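Local coordinates for 5-carboxyvanillate decarboxylase (Sphingomonas paucimobilis, PDB 4L6D), which probably catalyses the non-oxidative decarboxylation of 5-carboxyvanillate to vanillate, using a manganese-containing active site in an amidohydrolase-fold barrel, at residues A96-A101 with I129-T134; P253-K256 with E261-R264; D18-H23 with D38-E43; N148-Y151 with F156-P159. One frame throughout, in Å; residues are numbered along the deposited sequence.

Contact 1: residues A96-A101 with I129-T134; sequences ANDLMA and IERVAT
Two successive outer helices of the amidohydrolase barrel, 86-106 and 122-134, lie side by side here, and Asp98 and Asn97 of the first meet Arg131 and Val132 of the second. The segment axes run nearly parallel, 10° apart, with a closest approach of 11.2 Å, so side chains must span the gap. Arg131 does so with CG turned opposite the backbone N (chi1 -170°), which carries the chain toward helix 86-106 before it bends at chi3. Its guanidinium meets Asp98 end-on: NH2 lies 2.8 Å and NH1 3.0 Å from the same oxygen, Asp98 OD1. Both bonds stay in the guanidinium plane, but the carboxylate is turned 85° to it. NH2 therefore reaches the syn lone pair of OD1, whereas NH1 comes from above the carboxylate plane. Asp98 OD2 has a second partner in Arg94, a residue of a vanillate pocket, and Arg131 NH1 also pairs with Glu128. Deeper in, Asn97 ND2 packs 3.3 Å from Val132 CG2, its hydrogen bond going to Glu128 OE2, while Asn97 OD1 takes the backbone N of Thr116. A salt bridge outside and an amide against an aliphatic branch inside thus join neighbouring parallel helices of a (beta/alpha)8 barrel.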
loop_
_atom_site.group_PDB
_atom_site.type_symbol
_atom_site.label_atom_id
_atom_site.label_comp_id
_atom_site.label_asym_id
_atom_site.label_seq_id
_atom_site.Cartn_x
_atom_site.Cartn_y
_atom_site.Cartn_z
ATOM N N ALA A 96 -11.230 24.841 -17.961
ATOM C CA ALA A 96 -10.395 23.709 -18.347
ATOM C C ALA A 96 -11.211 22.642 -19.067
ATOM O O ALA A 96 -10.706 21.961 -19.964
ATOM C CB ALA A 96 -9.706 23.106 -17.141
ATOM N N ASN A 97 -12.477 22.486 -18.678
ATOM C CA ASN A 97 -13.340 21.518 -19.361
ATOM C C ASN A 97 -13.715 21.962 -20.770
ATOM O O ASN A 97 -13.743 21.152 -21.702
ATOM C CB ASN A 97 -14.603 21.230 -18.548
ATOM C CG ASN A 97 -14.314 20.412 -17.307
ATOM O OD1 ASN A 97 -13.284 19.748 -17.212
ATOM N ND2 ASN A 97 -15.246 20.431 -16.361
ATOM N N ASP A 98 -13.984 23.254 -20.942
ATOM C CA ASP A 98 -14.226 23.782 -22.280
ATOM C C ASP A 98 -12.992 23.582 -23.147
ATOM O O ASP A 98 -13.099 23.200 -24.311
ATOM C CB ASP A 98 -14.565 25.270 -22.235
ATOM C CG ASP A 98 -15.974 25.540 -21.764
ATOM O OD1 ASP A 98 -16.779 24.593 -21.708
ATOM O OD2 ASP A 98 -16.283 26.720 -21.481
ATOM N N LEU A 99 -11.817 23.857 -22.583
ATOM C CA LEU A 99 -10.580 23.720 -23.344
ATOM C C LEU A 99 -10.281 22.251 -23.655
ATOM O O LEU A 99 -9.806 21.927 -24.743
ATOM C CB LEU A 99 -9.411 24.383 -22.603
ATOM C CG LEU A 99 -9.491 25.913 -22.597
ATOM C CD1 LEU A 99 -8.425 26.507 -21.693
ATOM C CD2 LEU A 99 -9.340 26.458 -24.011
ATOM N N MET A 100 -10.572 21.367 -22.704
ATOM C CA MET A 100 -10.444 19.933 -22.954
ATOM C C MET A 100 -11.349 19.485 -24.110
ATOM O O MET A 100 -10.906 18.784 -25.026
ATOM C CB MET A 100 -10.785 19.127 -21.701
ATOM C CG MET A 100 -10.689 17.610 -21.904
ATOM S SD MET A 100 -8.986 17.051 -22.099
ATOM C CE MET A 100 -8.434 17.082 -20.403
ATOM N N ALA A 101 -12.613 19.894 -24.081
ATOM C CA ALA A 101 -13.531 19.531 -25.165
ATOM C C ALA A 101 -13.077 20.072 -26.518
ATOM O O ALA A 101 -13.177 19.392 -27.539
ATOM C CB ALA A 101 -14.967 19.979 -24.851
ATOM N N ILE A 129 -20.489 18.508 -13.638
ATOM C CA ILE A 129 -20.437 17.102 -14.034
ATOM C C ILE A 129 -21.530 16.805 -15.060
ATOM O O ILE A 129 -21.260 16.171 -16.082
ATOM C CB ILE A 129 -20.521 16.189 -12.797
ATOM C CG1 ILE A 129 -19.195 16.261 -12.045
ATOM C CG2 ILE A 129 -20.852 14.744 -13.185
ATOM C CD1 ILE A 129 -19.268 15.836 -10.596
ATOM N N GLU A 130 -22.741 17.296 -14.813
ATOM C CA GLU A 130 -23.826 17.113 -15.767
ATOM C C GLU A 130 -23.493 17.774 -17.102
ATOM O O GLU A 130 -23.743 17.194 -18.158
ATOM C CB GLU A 130 -25.143 17.659 -15.214
ATOM C CG GLU A 130 -26.282 17.621 -16.225
ATOM C CD GLU A 130 -27.613 18.032 -15.634
ATOM O OE1 GLU A 130 -28.568 18.202 -16.415
ATOM O OE2 GLU A 130 -27.707 18.180 -14.395
ATOM N N ARG A 131 -22.913 18.972 -17.062
ATOM C CA ARG A 131 -22.549 19.667 -18.298
ATOM C C ARG A 131 -21.473 18.902 -19.080
ATOM O O ARG A 131 -21.544 18.807 -20.308
ATOM C CB ARG A 131 -22.092 21.106 -17.998
ATOM C CG ARG A 131 -21.924 21.979 -19.236
ATOM C CD ARG A 131 -21.434 23.389 -18.891
ATOM N NE ARG A 131 -20.016 23.397 -18.548
ATOM C CZ ARG A 131 -19.040 23.700 -19.398
ATOM N NH1 ARG A 131 -17.781 23.671 -18.986
ATOM N NH2 ARG A 131 -19.314 24.047 -20.650
ATOM N N VAL A 132 -20.488 18.366 -18.365
ATOM C CA VAL A 132 -19.429 17.570 -18.978
ATOM C C VAL A 132 -20.016 16.373 -19.727
ATOM O O VAL A 132 -19.629 16.085 -20.862
ATOM C CB VAL A 132 -18.409 17.102 -17.901
ATOM C CG1 VAL A 132 -17.513 15.993 -18.423
ATOM C CG2 VAL A 132 -17.579 18.290 -17.411
ATOM N N ALA A 133 -20.980 15.710 -19.094
ATOM C CA ALA A 133 -21.593 14.514 -19.652
ATOM C C ALA A 133 -22.509 14.812 -20.833
ATOM O O ALA A 133 -22.414 14.150 -21.866
ATOM C CB ALA A 133 -22.357 13.755 -18.564
ATOM N N THR A 134 -23.379 15.810 -20.689
ATOM C CA THR A 134 -24.468 15.998 -21.642
ATOM C C THR A 134 -24.240 17.073 -22.692
ATOM O O THR A 134 -24.805 16.989 -23.782
ATOM C CB THR A 134 -25.803 16.291 -20.929
ATOM O OG1 THR A 134 -25.745 17.572 -20.292
ATOM C CG2 THR A 134 -26.090 15.234 -19.895
#

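Contact 2: residues P253-K256 with E261-R264; sequences PKLK and EYFR
Tyr262 OH is hydrogen-bonded to two groups, Asp216 OD1 and the backbone N of Leu257, and lies 3.1 Å from Lys256 N. The other carboxylate oxygen, Asp216 OD2, receives Lys256 N, so one aspartate of helix 214-217 holds both the phenol and the loop backbone. The contact belongs to the outer layer of the (beta/alpha)8 barrel, where the loop after helix 236-249 turns into the short helix 259-266, just ahead of strand 267-270. Tyr262 reaches from that helix back to its own lead-in loop. Its oxygen also lies 3.5 Å from Leu255 CB and 3.8 Å from Lys256 CB. Lys256 N is at the edge of the Tyr262 ring, near its plane. Past CB the lysine chain takes no part in the contact. Phe215, on the same short helix as Asp216, packs against Tyr262. Leu255 supplies the apolar half of the contact and also touches His243 of helix 236-249. With CD1 anti to CA (chi2 -176°), this methyl extends obliquely to the ring, and Leu255 CD1 stops 3.7 Å from Tyr262 CE2.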
loop_
_atom_site.group_PDB
_atom_site.type_symbol
_atom_site.label_atom_id
_atom_site.label_comp_id
_atom_site.label_asym_id
_atom_site.label_seq_id
_atom_site.Cartn_x
_atom_site.Cartn_y
_atom_site.Cartn_z
ATOM N N PRO A 253 -19.518 0.040 8.731
ATOM C CA PRO A 253 -20.927 -0.282 8.505
ATOM C C PRO A 253 -21.085 -1.614 7.789
ATOM O O PRO A 253 -20.172 -2.069 7.092
ATOM C CB PRO A 253 -21.408 0.867 7.616
ATOM C CG PRO A 253 -20.189 1.316 6.886
ATOM C CD PRO A 253 -19.039 1.133 7.869
ATOM N N LYS A 254 -22.251 -2.226 7.945
ATOM C CA LYS A 254 -22.545 -3.475 7.254
ATOM C C LYS A 254 -22.773 -3.209 5.772
ATOM O O LYS A 254 -23.496 -2.282 5.397
ATOM C CB LYS A 254 -23.761 -4.153 7.877
ATOM C CG LYS A 254 -23.556 -4.546 9.329
ATOM C CD LYS A 254 -22.449 -5.576 9.486
ATOM C CE LYS A 254 -22.467 -6.195 10.878
ATOM N NZ LYS A 254 -23.757 -6.892 11.169
ATOM N N LEU A 255 -22.144 -4.031 4.939
ATOM C CA LEU A 255 -22.159 -3.854 3.495
ATOM C C LEU A 255 -22.886 -5.005 2.813
ATOM O O LEU A 255 -22.907 -6.133 3.314
ATOM C CB LEU A 255 -20.725 -3.781 2.956
ATOM C CG LEU A 255 -19.773 -2.721 3.524
ATOM C CD1 LEU A 255 -18.448 -2.757 2.775
ATOM C CD2 LEU A 255 -20.417 -1.337 3.435
ATOM N N LYS A 256 -23.480 -4.718 1.661
ATOM C CA LYS A 256 -24.190 -5.748 0.914
ATOM C C LYS A 256 -23.230 -6.788 0.334
ATOM O O LYS A 256 -23.542 -7.985 0.330
ATOM C CB LYS A 256 -25.009 -5.099 -0.205
ATOM C CG LYS A 256 -25.840 -6.072 -1.024
ATOM C CD LYS A 256 -26.442 -5.346 -2.238
ATOM C CE LYS A 256 -27.249 -6.297 -3.117
ATOM N NZ LYS A 256 -28.453 -6.829 -2.414
ATOM N N GLU A 261 -15.558 -7.572 -3.824
ATOM C CA GLU A 261 -16.677 -7.567 -4.764
ATOM C C GLU A 261 -17.039 -6.161 -5.227
ATOM O O GLU A 261 -17.365 -5.970 -6.396
ATOM C CB GLU A 261 -17.887 -8.328 -4.204
ATOM C CG GLU A 261 -17.599 -9.821 -4.070
ATOM C CD GLU A 261 -18.603 -10.580 -3.223
ATOM O OE1 GLU A 261 -19.432 -9.952 -2.534
ATOM O OE2 GLU A 261 -18.559 -11.834 -3.246
ATOM N N TYR A 262 -16.975 -5.180 -4.329
ATOM C CA TYR A 262 -17.044 -3.787 -4.776
ATOM C C TYR A 262 -15.904 -3.465 -5.714
ATOM O O TYR A 262 -16.096 -2.763 -6.710
ATOM C CB TYR A 262 -17.015 -2.801 -3.605
ATOM C CG TYR A 262 -18.232 -2.938 -2.742
ATOM C CD1 TYR A 262 -19.482 -2.544 -3.212
ATOM C CD2 TYR A 262 -18.149 -3.516 -1.482
ATOM C CE1 TYR A 262 -20.609 -2.693 -2.442
ATOM C CE2 TYR A 262 -19.277 -3.675 -0.699
ATOM C CZ TYR A 262 -20.510 -3.266 -1.185
ATOM O OH TYR A 262 -21.648 -3.433 -0.427
ATOM N N PHE A 263 -14.700 -3.942 -5.402
ATOM C CA PHE A 263 -13.582 -3.571 -6.246
ATOM C C PHE A 263 -13.792 -4.121 -7.659
ATOM O O PHE A 263 -13.587 -3.410 -8.634
ATOM C CB PHE A 263 -12.230 -4.011 -5.665
ATOM C CG PHE A 263 -11.078 -3.313 -6.318
ATOM C CD1 PHE A 263 -10.745 -2.019 -5.949
ATOM C CD2 PHE A 263 -10.398 -3.899 -7.367
ATOM C CE1 PHE A 263 -9.713 -1.340 -6.571
ATOM C CE2 PHE A 263 -9.357 -3.225 -8.004
ATOM C CZ PHE A 263 -9.013 -1.942 -7.602
ATOM N N ARG A 264 -14.256 -5.361 -7.776
ATOM C CA ARG A 264 -14.458 -5.922 -9.107
ATOM C C ARG A 264 -15.701 -5.347 -9.799
ATOM O O ARG A 264 -15.702 -5.186 -11.022
ATOM C CB ARG A 264 -14.541 -7.454 -9.060
ATOM C CG ARG A 264 -13.240 -8.140 -8.640
ATOM C CD ARG A 264 -13.358 -9.669 -8.723
ATOM N NE ARG A 264 -12.391 -10.316 -7.835
ATOM C CZ ARG A 264 -12.625 -10.620 -6.562
ATOM N NH1 ARG A 264 -13.808 -10.369 -6.016
ATOM N NH2 ARG A 264 -11.680 -11.201 -5.833
#

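Contact 3: residues D18-H23 with D38-E43; sequences DALRAH and DVYGDE
Leu20 runs along the ring of Tyr40 from root to methyl. Its CB lies 3.7 Å from Tyr40 CG, at the base of the aromatic group, and the branch then climbs the same face. With Leu20 CG anti to the carbonyl carbon (chi1 -73°) and CD1 extended beyond it, the CD1 methyl lands over the ring as a CH-pi contact, 3.7 Å from the centroid and only 14° off the normal. It is displaced toward the phenol end, 3.6 Å from Tyr40 CZ. On the opposite face Val39 CG1 stands 3.5 Å above the ring plane of Tyr40, over its centre, so the ring is sandwiched between two aliphatic groups. These helices, 14-23 and 33-40, belong to the long excursion between the first two strands of the barrel, 5-11 and 71-76, and the Tyr40 side chain comes within about 6 Å of bound vanillate and packs on Thr77, a residue of a vanillate pocket. Replacing Tyr40 with alanine would probably open a gap between Leu20 CD1 and Val39 CG1, both losing their aromatic face. The backbones also come close: Tyr40 O receives a CA-H...O contact from Arg21 CA at 3.3 Å (153° at the hydrogen), while Arg21 CG lies 3.3 Å from that oxygen, Tyr40 O.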
loop_
_atom_site.group_PDB
_atom_site.type_symbol
_atom_site.label_atom_id
_atom_site.label_comp_id
_atom_site.label_asym_id
_atom_site.label_seq_id
_atom_site.Cartn_x
_atom_site.Cartn_y
_atom_site.Cartn_z
ATOM N N ASP A 18 -1.371 29.448 -15.036
ATOM C CA ASP A 18 -1.211 30.780 -14.456
ATOM C C ASP A 18 -1.644 30.788 -13.001
ATOM O O ASP A 18 -0.995 31.410 -12.148
ATOM C CB ASP A 18 -1.992 31.832 -15.252
ATOM C CG ASP A 18 -1.385 32.098 -16.627
ATOM O OD1 ASP A 18 -0.231 31.684 -16.860
ATOM O OD2 ASP A 18 -2.059 32.729 -17.469
ATOM N N ALA A 19 -2.748 30.105 -12.712
ATOM C CA ALA A 19 -3.237 30.048 -11.344
ATOM C C ALA A 19 -2.284 29.273 -10.428
ATOM O O ALA A 19 -2.089 29.660 -9.273
ATOM C CB ALA A 19 -4.637 29.452 -11.301
ATOM N N LEU A 20 -1.691 28.197 -10.931
ATOM C CA LEU A 20 -0.722 27.435 -10.134
ATOM C C LEU A 20 0.594 28.192 -9.926
ATOM O O LEU A 20 1.190 28.077 -8.868
ATOM C CB LEU A 20 -0.460 26.055 -10.737
ATOM C CG LEU A 20 -1.607 25.068 -10.558
ATOM C CD1 LEU A 20 -1.349 23.831 -11.401
ATOM C CD2 LEU A 20 -1.768 24.676 -9.092
ATOM N N ARG A 21 1.043 28.950 -10.925
ATOM C CA ARG A 21 2.195 29.836 -10.733
ATOM C C ARG A 21 1.958 30.777 -9.549
ATOM O O ARG A 21 2.810 30.915 -8.670
ATOM C CB ARG A 21 2.492 30.660 -11.995
ATOM C CG ARG A 21 3.085 29.856 -13.157
ATOM C CD ARG A 21 3.983 30.752 -14.024
ATOM N NE ARG A 21 4.547 30.039 -15.168
ATOM C CZ ARG A 21 4.060 30.110 -16.403
ATOM N NH1 ARG A 21 2.999 30.867 -16.654
ATOM N NH2 ARG A 21 4.631 29.428 -17.389
ATOM N N ALA A 22 0.789 31.414 -9.521
ATOM C CA ALA A 22 0.447 32.291 -8.410
ATOM C C ALA A 22 0.348 31.497 -7.105
ATOM O O ALA A 22 0.845 31.939 -6.062
ATOM C CB ALA A 22 -0.853 33.037 -8.689
ATOM N N HIS A 23 -0.284 30.330 -7.153
ATOM C CA HIS A 23 -0.420 29.531 -5.947
ATOM C C HIS A 23 0.933 29.122 -5.363
ATOM O O HIS A 23 1.088 29.027 -4.136
ATOM C CB HIS A 23 -1.257 28.283 -6.191
ATOM C CG HIS A 23 -1.822 27.714 -4.933
ATOM N ND1 HIS A 23 -2.954 28.226 -4.342
ATOM C CD2 HIS A 23 -1.386 26.719 -4.125
ATOM C CE1 HIS A 23 -3.210 27.548 -3.235
ATOM N NE2 HIS A 23 -2.271 26.633 -3.079
ATOM N N ASP A 38 8.158 22.787 -7.979
ATOM C CA ASP A 38 9.097 22.199 -8.932
ATOM C C ASP A 38 8.684 22.460 -10.373
ATOM O O ASP A 38 9.530 22.635 -11.244
ATOM C CB ASP A 38 9.235 20.688 -8.717
ATOM C CG ASP A 38 10.153 20.339 -7.558
ATOM O OD1 ASP A 38 10.811 21.246 -7.006
ATOM O OD2 ASP A 38 10.205 19.139 -7.201
ATOM N N VAL A 39 7.380 22.484 -10.624
ATOM C CA VAL A 39 6.883 22.618 -11.988
ATOM C C VAL A 39 6.381 24.029 -12.317
ATOM O O VAL A 39 6.691 24.562 -13.382
ATOM C CB VAL A 39 5.773 21.576 -12.271
ATOM C CG1 VAL A 39 5.070 21.843 -13.616
ATOM C CG2 VAL A 39 6.360 20.178 -12.252
ATOM N N TYR A 40 5.636 24.640 -11.397
ATOM C CA TYR A 40 4.959 25.913 -11.668
ATOM C C TYR A 40 5.566 27.091 -10.932
ATOM O O TYR A 40 5.099 28.222 -11.082
ATOM C CB TYR A 40 3.473 25.812 -11.305
ATOM C CG TYR A 40 2.769 24.645 -11.948
ATOM C CD1 TYR A 40 2.179 24.772 -13.206
ATOM C CD2 TYR A 40 2.704 23.411 -11.310
ATOM C CE1 TYR A 40 1.529 23.695 -13.803
ATOM C CE2 TYR A 40 2.061 22.327 -11.897
ATOM C CZ TYR A 40 1.477 22.476 -13.141
ATOM O OH TYR A 40 0.852 21.391 -13.705
ATOM N N GLY A 41 6.610 26.832 -10.148
ATOM C CA GLY A 41 7.233 27.869 -9.340
ATOM C C GLY A 41 8.114 28.835 -10.113
ATOM O O GLY A 41 8.486 28.570 -11.258
ATOM N N ASP A 42 8.460 29.953 -9.480
ATOM C CA ASP A 42 9.263 30.982 -10.135
ATOM C C ASP A 42 10.661 30.498 -10.510
ATOM O O ASP A 42 11.257 30.985 -11.464
ATOM C CB ASP A 42 9.362 32.227 -9.254
ATOM C CG ASP A 42 8.049 32.973 -9.160
ATOM O OD1 ASP A 42 7.227 32.827 -10.086
ATOM O OD2 ASP A 42 7.843 33.702 -8.168
ATOM N N GLU A 43 11.166 29.532 -9.757
ATOM C CA GLU A 43 12.509 29.016 -9.955
ATOM C C GLU A 43 12.421 27.501 -10.095
ATOM O O GLU A 43 12.877 26.760 -9.220
ATOM C CB GLU A 43 13.337 29.381 -8.729
ATOM C CG GLU A 43 14.825 29.263 -8.866
ATOM C CD GLU A 43 15.510 29.596 -7.560
ATOM O OE1 GLU A 43 16.187 28.705 -7.000
ATOM O OE2 GLU A 43 15.355 30.748 -7.091
#

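Contact 4: residues N148-Y151 with F156-P159; sequences NDLY and FFHP
Leu150 and Tyr151 meet Phe157 at the edge of its ring, not over a face. Leu150 CB sits close to the ring plane, 3.8 Å from Phe157 CE2 and 4.1 Å from Phe157 CZ. The carbonyl oxygen of the next residue takes the adjoining part of the rim: Tyr151 O is 3.6 Å from both CD2 and CE2 of Phe157, straddling that bond. An oxygen facing the slightly positive hydrogens of an aromatic edge is probably mildly favourable. Phe157 gets there with CG anti to its carbonyl carbon (chi1 -57°), which sends the ring from the 3-10 segment across to the loop. This is the turn between strand 140-144 and helix 158-167 of the (beta/alpha)8 barrel; Asn148 and Asp149 both adopt left-handed helical backbone angles before Leu150, and a short 3-10 segment carrying Phe156 and Phe157 leads into the helix. One face of the Phe157 ring is met by its neighbour, Phe156 CD2 standing 3.6 Å above the plane toward the rim, and Tyr152 adds an edge-to-face pair. Putting alanine at Phe157 would probably leave Leu150 CB and Tyr151 O without their aromatic partner and the Phe156 ring freer to turn. Tyr151 sends its CB away from Phe157: its OH bonds to Glu201 and Ser179, and the Tyr151 side chain packs on Ala185 of the second subunit.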
loop_
_atom_site.group_PDB
_atom_site.type_symbol
_atom_site.label_atom_id
_atom_site.label_comp_id
_atom_site.label_asym_id
_atom_site.label_seq_id
_atom_site.Cartn_x
_atom_site.Cartn_y
_atom_site.Cartn_z
ATOM N N ASN A 148 -9.359 19.184 0.129
ATOM C CA ASN A 148 -9.397 19.823 1.443
ATOM C C ASN A 148 -9.031 18.860 2.572
ATOM O O ASN A 148 -9.500 18.992 3.697
ATOM C CB ASN A 148 -10.754 20.495 1.699
ATOM C CG ASN A 148 -11.062 21.585 0.691
ATOM O OD1 ASN A 148 -10.159 22.250 0.185
ATOM N ND2 ASN A 148 -12.342 21.777 0.401
ATOM N N ASP A 149 -8.185 17.892 2.235
ATOM C CA ASP A 149 -7.681 16.899 3.180
ATOM C C ASP A 149 -8.783 16.012 3.734
ATOM O O ASP A 149 -8.680 15.482 4.837
ATOM C CB ASP A 149 -6.877 17.589 4.274
ATOM C CG ASP A 149 -5.753 18.409 3.697
ATOM O OD1 ASP A 149 -4.820 17.789 3.147
ATOM O OD2 ASP A 149 -5.837 19.665 3.737
ATOM N N LEU A 150 -9.832 15.853 2.937
ATOM C CA LEU A 150 -10.907 14.917 3.230
ATOM C C LEU A 150 -10.938 13.881 2.129
ATOM O O LEU A 150 -10.599 14.172 0.977
ATOM C CB LEU A 150 -12.252 15.633 3.263
ATOM C CG LEU A 150 -12.406 16.733 4.297
ATOM C CD1 LEU A 150 -13.718 17.454 4.077
ATOM C CD2 LEU A 150 -12.337 16.145 5.686
ATOM N N TYR A 151 -11.378 12.673 2.482
ATOM C CA TYR A 151 -11.494 11.579 1.532
ATOM C C TYR A 151 -12.949 11.383 1.106
ATOM O O TYR A 151 -13.857 11.981 1.693
ATOM C CB TYR A 151 -10.878 10.310 2.126
ATOM C CG TYR A 151 -9.394 10.486 2.334
ATOM C CD1 TYR A 151 -8.534 10.555 1.245
ATOM C CD2 TYR A 151 -8.852 10.611 3.607
ATOM C CE1 TYR A 151 -7.168 10.746 1.413
ATOM C CE2 TYR A 151 -7.477 10.803 3.790
ATOM C CZ TYR A 151 -6.645 10.860 2.689
ATOM O OH TYR A 151 -5.283 11.048 2.865
ATOM N N PHE A 156 -19.965 15.025 2.851
ATOM C CA PHE A 156 -19.861 16.318 2.186
ATOM C C PHE A 156 -19.856 16.180 0.664
ATOM O O PHE A 156 -20.395 17.036 -0.049
ATOM C CB PHE A 156 -18.598 17.038 2.660
ATOM C CG PHE A 156 -18.382 18.388 2.034
ATOM C CD1 PHE A 156 -19.170 19.474 2.389
ATOM C CD2 PHE A 156 -17.363 18.576 1.121
ATOM C CE1 PHE A 156 -18.956 20.726 1.814
ATOM C CE2 PHE A 156 -17.145 19.823 0.549
ATOM C CZ PHE A 156 -17.934 20.891 0.904
ATOM N N PHE A 157 -19.271 15.094 0.170
ATOM C CA PHE A 157 -19.129 14.901 -1.266
ATOM C C PHE A 157 -20.257 14.072 -1.877
ATOM O O PHE A 157 -20.217 13.783 -3.075
ATOM C CB PHE A 157 -17.781 14.252 -1.608
ATOM C CG PHE A 157 -16.586 15.021 -1.106
ATOM C CD1 PHE A 157 -16.245 16.249 -1.657
ATOM C CD2 PHE A 157 -15.790 14.499 -0.091
ATOM C CE1 PHE A 157 -15.132 16.954 -1.206
ATOM C CE2 PHE A 157 -14.670 15.192 0.369
ATOM C CZ PHE A 157 -14.340 16.422 -0.189
ATOM N N HIS A 158 -21.259 13.696 -1.085
ATOM C CA HIS A 158 -22.368 12.920 -1.646
ATOM C C HIS A 158 -22.991 13.552 -2.900
ATOM O O HIS A 158 -23.239 12.841 -3.863
ATOM C CB HIS A 158 -23.438 12.594 -0.599
ATOM C CG HIS A 158 -23.037 11.505 0.343
ATOM N ND1 HIS A 158 -23.814 11.126 1.418
ATOM C CD2 HIS A 158 -21.942 10.710 0.372
ATOM C CE1 HIS A 158 -23.210 10.147 2.068
ATOM N NE2 HIS A 158 -22.075 9.875 1.455
ATOM N N PRO A 159 -23.214 14.885 -2.913
ATOM C CA PRO A 159 -23.791 15.446 -4.145
ATOM C C PRO A 159 -22.917 15.255 -5.385
ATOM O O PRO A 159 -23.445 15.160 -6.491
ATOM C CB PRO A 159 -23.930 16.938 -3.816
ATOM C CG PRO A 159 -24.100 16.964 -2.336
ATOM C CD PRO A 159 -23.181 15.885 -1.827
#

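How the contacts relate
From the N terminus the contacts come in the order 3, 1, 4, 2, strictly in series: each closes before the next opens, so none nest or cross. Contact 3 closes the 14-residue link between helices 14-23 and 33-40, within the excursion from strand 5-11 to strand 71-76. Contact 1 spans 27 intervening residues, including strand 111-115, and joins the helices before and after it. Contacts 4 and 2 are short, with four residues between their segments, each tying a loop to the start or body of the helix it leads into, 158-167 and 259-266. Contacts 1 and 4 come within about 6 Å at their nearest atoms, whereas contacts 2 and 3, centres 41 Å apart, lie on opposite sides of the chain's centre.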